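Phosphonomutase (Burkholderia cenocepacia J2315, PDB 4MG4) belongs to the phosphoenolpyruvate phosphomutase family and folds as a TIM barrel of eight parallel strands surrounded by helices. Local coordinates at residues A[194-199]-A[216-221]. Numbering follows the deposited sequence.
Sequences GLFVPG and PVNVMR
Phe196 and Asn218 lie side by side on neighbouring parallel strands, 194-196 and 217-220, the sixth and seventh of the TIM barrel, joined by a beta-alpha-beta crossover through helix 203-212. Both side chains point into the barrel, and their ring and amide planes are only 20° apart. The amide meets the ring obliquely at its CD1 corner, with Asn218 CG 3.3 Å from Phe196 CD1. In each residue the first torsion sets the flat group anti to the backbone N (chi1 177° in Phe196, 179° in Asn218), which carries both groups forward along their strands in the same sense. A phenyl ring suits this place because it fills barrel interior without needing a polar partner, whereas the buried amide is satisfied from other strands: OD1 accepts from Asn158 ND2 of strand 156-160, and ND2 donates to Ser240 OG of strand 238-240. These two bonds, from the strands that border the pair on either side, should fix the amide's rotation. Pro198 CD covers one ring face, 3.7 Å above its centre, and Met220 CB meets the ring at CE1.

Leu195 and Val217 turn to the other side of the sheet, where their branched apolar chains pack on Leu209 of helix 203-212. Between the strands the backbone bonds run Leu195 N to Pro216 O, Asn218 N to Leu195 O (2.8 Å) and Val197 N to Asn218 O. Pro216 has no N-H but needs none here, since it contributes its carbonyl. Beyond the last direct bond the two chains draw apart, and a water bridges them, donating to Val197 O at 2.7 Å and accepting from Met220 N at 2.9 Å.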
loop_
_atom_site.group_PDB
_atom_site.type_symbol
_atom_site.label_atom_id
_atom_site.label_comp_id
_atom_site.label_asym_id
_atom_site.label_seq_id
_atom_site.Cartn_x
_atom_site.Cartn_y
_atom_site.Cartn_z
ATOM N N GLY A 194 -3.374 4.862 28.212
ATOM C CA GLY A 194 -3.333 3.421 28.097
ATOM C C GLY A 194 -1.909 2.936 28.192
ATOM O O GLY A 194 -0.975 3.692 28.085
ATOM N N LEU A 195 -1.740 1.649 28.470
ATOM C CA LEU A 195 -0.414 1.022 28.527
ATOM C C LEU A 195 -0.374 -0.098 27.511
ATOM O O LEU A 195 -1.234 -0.996 27.565
ATOM C CB LEU A 195 -0.169 0.399 29.897
ATOM C CG LEU A 195 1.170 -0.286 30.152
ATOM C CD1 LEU A 195 2.260 0.806 30.220
ATOM C CD2 LEU A 195 1.036 -1.152 31.392
ATOM N N PHE A 196 0.607 -0.105 26.633
ATOM C CA PHE A 196 0.814 -1.159 25.659
ATOM C C PHE A 196 2.133 -1.919 26.017
ATOM O O PHE A 196 3.204 -1.317 26.146
ATOM C CB PHE A 196 0.877 -0.559 24.250
ATOM C CG PHE A 196 1.166 -1.533 23.131
ATOM C CD1 PHE A 196 0.661 -2.834 23.158
ATOM C CD2 PHE A 196 1.864 -1.124 22.026
ATOM C CE1 PHE A 196 0.837 -3.699 22.061
ATOM C CE2 PHE A 196 2.121 -1.986 20.976
ATOM C CZ PHE A 196 1.603 -3.280 21.004
ATOM N N VAL A 197 2.008 -3.234 26.227
ATOM C CA VAL A 197 3.121 -4.095 26.629
ATOM C C VAL A 197 3.301 -5.215 25.565
ATOM O O VAL A 197 2.882 -6.349 25.792
ATOM C CB VAL A 197 2.914 -4.694 28.045
ATOM C CG1 VAL A 197 4.195 -5.415 28.485
ATOM C CG2 VAL A 197 2.581 -3.581 29.008
ATOM N N PRO A 198 3.916 -4.893 24.430
ATOM C CA PRO A 198 4.192 -5.938 23.453
ATOM C C PRO A 198 5.202 -6.928 23.939
ATOM O O PRO A 198 6.003 -6.634 24.855
ATOM C CB PRO A 198 4.719 -5.147 22.249
ATOM C CG PRO A 198 5.265 -3.879 22.793
ATOM C CD PRO A 198 4.331 -3.568 23.927
ATOM N N GLY A 199 5.161 -8.116 23.363
ATOM C CA GLY A 199 6.096 -9.138 23.747
ATOM C C GLY A 199 5.707 -9.946 24.940
ATOM O O GLY A 199 6.405 -10.884 25.294
ATOM N N PRO A 216 -5.797 1.131 31.260
ATOM C CA PRO A 216 -6.238 0.027 30.391
ATOM C C PRO A 216 -5.108 -0.620 29.636
ATOM O O PRO A 216 -4.265 0.095 29.063
ATOM C CB PRO A 216 -7.185 0.651 29.386
ATOM C CG PRO A 216 -7.182 2.096 29.692
ATOM C CD PRO A 216 -6.546 2.370 30.997
ATOM N N VAL A 217 -5.077 -1.938 29.666
ATOM C CA VAL A 217 -3.943 -2.675 29.118
ATOM C C VAL A 217 -4.176 -3.142 27.700
ATOM O O VAL A 217 -5.208 -3.765 27.355
ATOM C CB VAL A 217 -3.618 -3.877 30.011
ATOM C CG1 VAL A 217 -2.539 -4.773 29.457
ATOM C CG2 VAL A 217 -3.182 -3.402 31.397
ATOM N N ASN A 218 -3.160 -2.879 26.860
ATOM C CA ASN A 218 -3.080 -3.372 25.455
ATOM C C ASN A 218 -2.001 -4.400 25.421
ATOM O O ASN A 218 -0.851 -4.138 25.803
ATOM C CB ASN A 218 -2.756 -2.134 24.622
ATOM C CG ASN A 218 -2.570 -2.299 23.103
ATOM O OD1 ASN A 218 -2.259 -1.256 22.475
ATOM N ND2 ASN A 218 -2.688 -3.475 22.488
ATOM N N VAL A 219 -2.352 -5.578 24.873
ATOM C CA VAL A 219 -1.351 -6.598 24.562
ATOM C C VAL A 219 -1.421 -6.886 23.067
ATOM O O VAL A 219 -2.383 -6.472 22.385
ATOM C CB VAL A 219 -1.539 -7.892 25.370
ATOM C CG1 VAL A 219 -1.317 -7.637 26.841
ATOM C CG2 VAL A 219 -2.921 -8.462 25.103
ATOM N N MET A 220 -0.378 -7.564 22.559
ATOM C CA MET A 220 -0.258 -7.866 21.111
ATOM C C MET A 220 -0.618 -9.335 20.996
ATOM O O MET A 220 -0.259 -10.118 21.856
ATOM C CB MET A 220 1.167 -7.477 20.498
ATOM C CG MET A 220 1.164 -6.920 19.003
ATOM S SD MET A 220 2.840 -6.546 18.445
ATOM C CE MET A 220 3.344 -8.160 17.903
ATOM N N ARG A 221 -1.406 -9.710 19.988
ATOM C CA ARG A 221 -1.636 -11.128 19.692
ATOM C C ARG A 221 -0.626 -11.531 18.621
ATOM O O ARG A 221 -0.495 -10.841 17.628
ATOM C CB ARG A 221 -3.039 -11.322 19.155
ATOM C CG ARG A 221 -4.092 -11.336 20.213
ATOM C CD ARG A 221 -5.147 -12.405 19.984
ATOM N NE ARG A 221 -4.549 -13.676 19.613
ATOM C CZ ARG A 221 -4.759 -14.340 18.484
ATOM N NH1 ARG A 221 -5.581 -13.874 17.540
ATOM N NH2 ARG A 221 -4.121 -15.483 18.296
HETATM O O HOH W 1 1.739 -8.395 24.373
#